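Local coordinates for transcriptional regulator, LacI family protein (Rhodococcus jostii, PDB 3K9C) that probably acts as a DNA-binding transcription factor of the LacI family, with a core resembling periplasmic sugar-binding proteins, at residues A191-C196 and G219-R224; Q232-S237 and R272-P277. All blocks are in the same frame, centred on the assembly; numbering follows the deposited sequence.

Both contacts lie in the periplasmic binding protein-like part of the chain and follow one another without nesting or crossing. From the N terminus, strand 188-191 leads into helix 194-206, and strand 216-218 then brings G219-R224 back against the start of that helix; interaction 1 closes this loop of the parallel four-stranded sheet. The chain runs on through helix 224-227 to Q232-S237, and interaction 2 closes a second loop, through helix 240-255 and strand 262-270, when R272-P277 returns beside Q232-S237. The two meet where D194 OD1 lies 2.7 Å from T235 OG1, a probable hydrogen bond, and R272 reaches back to D222.

Interaction 1 of 2, residues A191-C196 and G219-R224. With GOL (glycerol), chain D.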
loop_
_atom_site.group_PDB
_atom_site.type_symbol
_atom_site.label_atom_id
_atom_site.label_comp_id
_atom_site.label_asym_id
_atom_site.label_seq_id
_atom_site.Cartn_x
_atom_site.Cartn_y
_atom_site.Cartn_z
ATOM N N ALA B 191 17.544 5.132 -5.731
ATOM C CA ALA B 191 16.250 4.957 -6.382
ATOM C C ALA B 191 15.372 6.186 -6.177
ATOM O O ALA B 191 15.548 6.918 -5.210
ATOM C CB ALA B 191 15.555 3.716 -5.838
ATOM N N PHE B 192 14.419 6.400 -7.085
ATOM C CA PHE B 192 13.529 7.559 -6.989
ATOM C C PHE B 192 12.796 7.581 -5.650
ATOM O O PHE B 192 12.753 8.612 -4.985
ATOM C CB PHE B 192 12.504 7.560 -8.128
ATOM C CG PHE B 192 11.522 8.688 -8.044
ATOM C CD1 PHE B 192 11.951 10.006 -8.159
ATOM C CD2 PHE B 192 10.176 8.438 -7.814
ATOM C CE1 PHE B 192 11.050 11.057 -8.047
ATOM C CE2 PHE B 192 9.265 9.488 -7.702
ATOM C CZ PHE B 192 9.703 10.799 -7.816
ATOM N N ASN B 193 12.206 6.447 -5.277
ATOM C CA ASN B 193 11.510 6.324 -3.997
ATOM C C ASN B 193 11.654 4.906 -3.431
ATOM O O ASN B 193 12.194 4.022 -4.096
ATOM C CB ASN B 193 10.019 6.734 -4.121
ATOM C CG ASN B 193 9.163 5.746 -4.934
ATOM O OD1 ASN B 193 9.598 4.665 -5.317
ATOM N ND2 ASN B 193 7.923 6.132 -5.177
ATOM N N ASP B 194 11.182 4.702 -2.202
ATOM C CA ASP B 194 11.257 3.401 -1.537
ATOM C C ASP B 194 10.631 2.235 -2.311
ATOM O O ASP B 194 11.167 1.121 -2.312
ATOM C CB ASP B 194 10.599 3.465 -0.155
ATOM C CG ASP B 194 11.336 4.379 0.813
ATOM O OD1 ASP B 194 12.496 4.752 0.535
ATOM O OD2 ASP B 194 10.751 4.704 1.865
ATOM N N ARG B 195 9.487 2.478 -2.945
ATOM C CA ARG B 195 8.831 1.416 -3.708
ATOM C C ARG B 195 9.696 1.014 -4.894
ATOM O O ARG B 195 9.771 -0.160 -5.257
ATOM C CB ARG B 195 7.446 1.864 -4.187
ATOM C CG ARG B 195 6.703 0.785 -4.959
ATOM C CD ARG B 195 5.276 1.193 -5.250
ATOM N NE ARG B 195 4.361 0.721 -4.219
ATOM C CZ ARG B 195 3.063 1.007 -4.186
ATOM N NH1 ARG B 195 2.527 1.774 -5.131
ATOM N NH2 ARG B 195 2.297 0.517 -3.217
ATOM N N CYS B 196 10.362 1.996 -5.493
ATOM C CA CYS B 196 11.255 1.739 -6.619
ATOM C C CYS B 196 12.459 0.948 -6.109
ATOM O O CYS B 196 12.924 0.003 -6.754
ATOM C CB CYS B 196 11.724 3.065 -7.218
ATOM S SG CYS B 196 12.846 2.911 -8.600
ATOM N N GLY B 219 16.847 4.603 -0.856
ATOM C CA GLY B 219 15.504 4.902 -1.315
ATOM C C GLY B 219 15.164 6.345 -1.007
ATOM O O GLY B 219 16.055 7.160 -0.788
ATOM N N TYR B 220 13.875 6.667 -0.991
ATOM C CA TYR B 220 13.439 8.015 -0.689
ATOM C C TYR B 220 11.994 7.963 -0.190
ATOM O O TYR B 220 11.167 7.239 -0.753
ATOM C CB TYR B 220 13.559 8.901 -1.945
ATOM C CG TYR B 220 13.781 10.369 -1.662
ATOM C CD1 TYR B 220 15.007 10.981 -1.951
ATOM C CD2 TYR B 220 12.767 11.157 -1.119
ATOM C CE1 TYR B 220 15.212 12.345 -1.706
ATOM C CE2 TYR B 220 12.962 12.512 -0.866
ATOM C CZ TYR B 220 14.184 13.097 -1.160
ATOM O OH TYR B 220 14.388 14.427 -0.881
ATOM N N ASP B 221 11.733 8.718 0.882
ATOM C CA ASP B 221 10.429 8.858 1.557
ATOM C C ASP B 221 10.382 8.355 3.003
ATOM O O ASP B 221 9.650 8.911 3.825
ATOM C CB ASP B 221 9.292 8.150 0.793
ATOM C CG ASP B 221 8.928 8.846 -0.507
ATOM O OD1 ASP B 221 9.313 10.020 -0.699
ATOM O OD2 ASP B 221 8.241 8.215 -1.333
ATOM N N ASP B 222 11.159 7.313 3.299
ATOM C CA ASP B 222 11.177 6.678 4.621
ATOM C C ASP B 222 9.754 6.219 4.913
ATOM O O ASP B 222 9.165 6.572 5.938
ATOM C CB ASP B 222 11.658 7.639 5.724
ATOM C CG ASP B 222 11.946 6.918 7.051
ATOM O OD1 ASP B 222 12.303 5.722 7.015
ATOM O OD2 ASP B 222 11.837 7.544 8.131
ATOM N N SER B 223 9.209 5.435 3.989
ATOM C CA SER B 223 7.855 4.922 4.123
ATOM C C SER B 223 7.909 3.570 4.829
ATOM O O SER B 223 8.993 3.073 5.128
ATOM C CB SER B 223 7.206 4.786 2.740
ATOM O OG SER B 223 7.823 3.767 1.980
ATOM N N ARG B 224 6.741 2.982 5.085
ATOM C CA ARG B 224 6.658 1.700 5.782
ATOM C C ARG B 224 7.504 0.613 5.134
ATOM O O ARG B 224 7.974 -0.303 5.804
ATOM C CB ARG B 224 5.200 1.220 5.863
ATOM C CG ARG B 224 4.583 0.805 4.531
ATOM C CD ARG B 224 3.193 0.195 4.724
ATOM N NE ARG B 224 3.232 -1.032 5.517
ATOM C CZ ARG B 224 3.640 -2.210 5.060
ATOM N NH1 ARG B 224 4.043 -2.332 3.801
ATOM N NH2 ARG B 224 3.657 -3.266 5.867
HETATM C C1 GOL D . 7.747 12.327 -3.834
HETATM O O1 GOL D . 7.434 13.215 -2.990
HETATM C C2 GOL D . 7.559 11.042 -3.237
HETATM O O2 GOL D . 8.826 10.826 -3.298
HETATM C C3 GOL D . 6.904 9.815 -3.879
HETATM O O3 GOL D . 6.741 8.690 -3.353
#
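At the C-terminal ends of two adjacent parallel strands, 188-191 and 216-218, the turn into helix 194-206 meets the loop G219-R224, and D194 carries the contact. The backbone of D194 donates from N to Y220 O over 2.9 Å, while its carboxylate bends back into the loop because CG sits beside the backbone N (chi1 -65°). OD2 takes two bonds from S223. S223 N meets D194 OD2 almost along the C-O axis at 2.7 Å with a nearly straight N-H (176°), and S223 OG reaches the lone pair turned away from OD1. The other oxygen, OD1, accepts a weak, bent bond from Y220 N at 2.8 Å and a further one from T235 OG1, so the buried carboxylate is gripped at both ends and its rotation fixed. The D194 OD1 branch lies close over G219, where a CB would clash with it.

N193 caps the helix: its OD1 accepts from C196 N at 2.8 Å, which leaves ND2 facing a glycerol, probably from the crystallisation liquor. The link from N193 ND2 to glycerol O3 is long and weak, but O3 donates to D221 OD2 at 2.6 Å, and R143 and Q238 also bind the glycerol. Elsewhere in the contact, Y220 CB packs 3.2 Å from F192 O, and R143 makes a cation-pi contact with the Y220 ring. Loops at the C-terminal ends of parallel strands line the interdomain cleft in the periplasmic binding protein fold, and the glycerol held here is consistent with the effector pocket of LacI-family regulators.

Interaction 2 of 2, residues Q232-S237 and R272-P277; sequences QMTTIS and RATTGP
R272 NH1 donates to M233 O at 2.9 Å, one of five hydrogen bonds by which R272-T275, the chain just past strand 262-270, fastens to Q232-T234, the approach to edge strand 235-237. The two strands are antiparallel neighbours in the mixed sheet of this periplasmic binding protein-like fold, and the pairing goes on beyond the sheet through side chains as well as backbone. M233 O lies in the guanidinium plane, at its edge, and NH1 meets it nearly along the C=O axis. CG of R272 stands beside its own backbone N (chi1 -65°), and the chain then runs extended from CG to NE, laying its methylenes against M233 O. The far nitrogen, NH2, forms a salt bridge with D222. With R272 replaced by an alanine, M233 O would probably lose this donor and the carboxylate of D222 its charged mate.

T234 is held at two points, its backbone N and its hydroxyl. Its backbone N gives a straight bond (168°) to T274 OG1 at 2.7 Å, and that hydroxyl is also bonded to V217 O. T234 OG1 accepts from R272 N at 3.1 Å and shares a hydrogen bond with T275 OG1 at 2.9 Å, a hydroxyl that H120 engages as well. A273 N adds a bond to Q232 O at 2.9 Å.

Around these bonds the packing is modest. T234 and T275 cross at about a right angle, T275 CG2 resting against T234 CB, and T274 CG2 touches Q232 O. Toward the solvent, the amide of Q232 lies over the A273 methyl, with NE2 3.6 Å from A273 CB.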
loop_
_atom_site.group_PDB
_atom_site.type_symbol
_atom_site.label_atom_id
_atom_site.label_comp_id
_atom_site.label_asym_id
_atom_site.label_seq_id
_atom_site.Cartn_x
_atom_site.Cartn_y
_atom_site.Cartn_z
ATOM N N GLN B 232 15.125 -3.184 5.968
ATOM C CA GLN B 232 16.073 -2.226 6.551
ATOM C C GLN B 232 16.748 -1.348 5.493
ATOM O O GLN B 232 17.971 -1.322 5.365
ATOM C CB GLN B 232 17.130 -2.964 7.384
ATOM C CG GLN B 232 17.092 -4.489 7.266
ATOM C CD GLN B 232 18.232 -5.170 8.011
ATOM O OE1 GLN B 232 18.383 -5.016 9.231
ATOM N NE2 GLN B 232 19.041 -5.927 7.279
HETATM N N MSE B 233 15.925 -0.599 4.770
HETATM C CA MSE B 233 16.378 0.270 3.695
HETATM C C MSE B 233 16.860 1.666 4.098
HETATM O O MSE B 233 16.157 2.414 4.784
HETATM C CB MSE B 233 15.238 0.398 2.689
HETATM C CG MSE B 233 15.581 1.045 1.376
HETATM SE SE MSE B 233 13.884 1.377 0.529
HETATM C CE MSE B 233 13.559 -0.428 -0.083
ATOM N N THR B 234 18.078 1.998 3.677
ATOM C CA THR B 234 18.644 3.320 3.926
ATOM C C THR B 234 17.804 4.196 3.003
ATOM O O THR B 234 17.601 3.852 1.830
ATOM C CB THR B 234 20.135 3.385 3.511
ATOM O OG1 THR B 234 20.905 2.567 4.395
ATOM C CG2 THR B 234 20.657 4.815 3.557
ATOM N N THR B 235 17.316 5.317 3.520
ATOM C CA THR B 235 16.444 6.180 2.738
ATOM C C THR B 235 16.510 7.634 3.190
ATOM O O THR B 235 17.192 7.962 4.157
ATOM C CB THR B 235 14.980 5.688 2.866
ATOM O OG1 THR B 235 14.145 6.383 1.941
ATOM C CG2 THR B 235 14.464 5.932 4.276
ATOM N N ILE B 236 15.787 8.494 2.485
ATOM C CA ILE B 236 15.737 9.911 2.800
ATOM C C ILE B 236 14.343 10.280 3.281
ATOM O O ILE B 236 13.363 10.130 2.540
ATOM C CB ILE B 236 16.081 10.759 1.564
ATOM C CG1 ILE B 236 17.539 10.520 1.182
ATOM C CG2 ILE B 236 15.831 12.224 1.847
ATOM C CD1 ILE B 236 17.877 11.041 -0.161
ATOM N N SER B 237 14.251 10.754 4.519
ATOM C CA SER B 237 12.961 11.132 5.080
ATOM C C SER B 237 12.522 12.521 4.678
ATOM O O SER B 237 13.339 13.431 4.540
ATOM C CB SER B 237 12.988 11.058 6.607
ATOM O OG SER B 237 11.840 11.687 7.155
ATOM N N ARG B 272 20.135 2.690 7.411
ATOM C CA ARG B 272 19.743 1.388 7.898
ATOM C C ARG B 272 20.799 0.413 7.401
ATOM O O ARG B 272 21.992 0.699 7.542
ATOM C CB ARG B 272 18.330 1.033 7.423
ATOM C CG ARG B 272 17.264 1.973 8.004
ATOM C CD ARG B 272 15.890 1.307 8.114
ATOM N NE ARG B 272 14.918 2.160 8.802
ATOM C CZ ARG B 272 14.244 3.152 8.224
ATOM N NH1 ARG B 272 14.419 3.426 6.934
ATOM N NH2 ARG B 272 13.399 3.889 8.938
ATOM N N ALA B 273 20.405 -0.694 6.787
ATOM C CA ALA B 273 21.397 -1.675 6.355
ATOM C C ALA B 273 21.617 -1.909 4.859
ATOM O O ALA B 273 22.271 -2.887 4.482
ATOM C CB ALA B 273 21.089 -3.008 7.033
ATOM N N THR B 274 21.094 -1.035 4.002
ATOM C CA THR B 274 21.271 -1.228 2.563
ATOM C C THR B 274 22.412 -0.425 1.945
ATOM O O THR B 274 22.554 -0.386 0.723
ATOM C CB THR B 274 19.970 -0.921 1.785
ATOM O OG1 THR B 274 19.538 0.415 2.074
ATOM C CG2 THR B 274 18.878 -1.916 2.177
ATOM N N THR B 275 23.219 0.220 2.783
ATOM C CA THR B 275 24.363 0.987 2.293
ATOM C C THR B 275 25.594 0.628 3.113
ATOM O O THR B 275 25.478 0.234 4.269
ATOM C CB THR B 275 24.122 2.512 2.387
ATOM O OG1 THR B 275 23.742 2.858 3.724
ATOM C CG2 THR B 275 23.032 2.940 1.421
ATOM N N GLY B 276 26.770 0.745 2.505
ATOM C CA GLY B 276 28.004 0.424 3.198
ATOM C C GLY B 276 29.217 0.717 2.342
ATOM O O GLY B 276 29.075 1.165 1.206
ATOM N N PRO B 277 30.432 0.471 2.852
ATOM C CA PRO B 277 31.644 0.734 2.070
ATOM C C PRO B 277 31.598 0.080 0.687
ATOM O O PRO B 277 31.001 -0.984 0.510
ATOM C CB PRO B 277 32.753 0.158 2.948
ATOM C CG PRO B 277 32.210 0.347 4.344
ATOM C CD PRO B 277 30.766 -0.079 4.179
#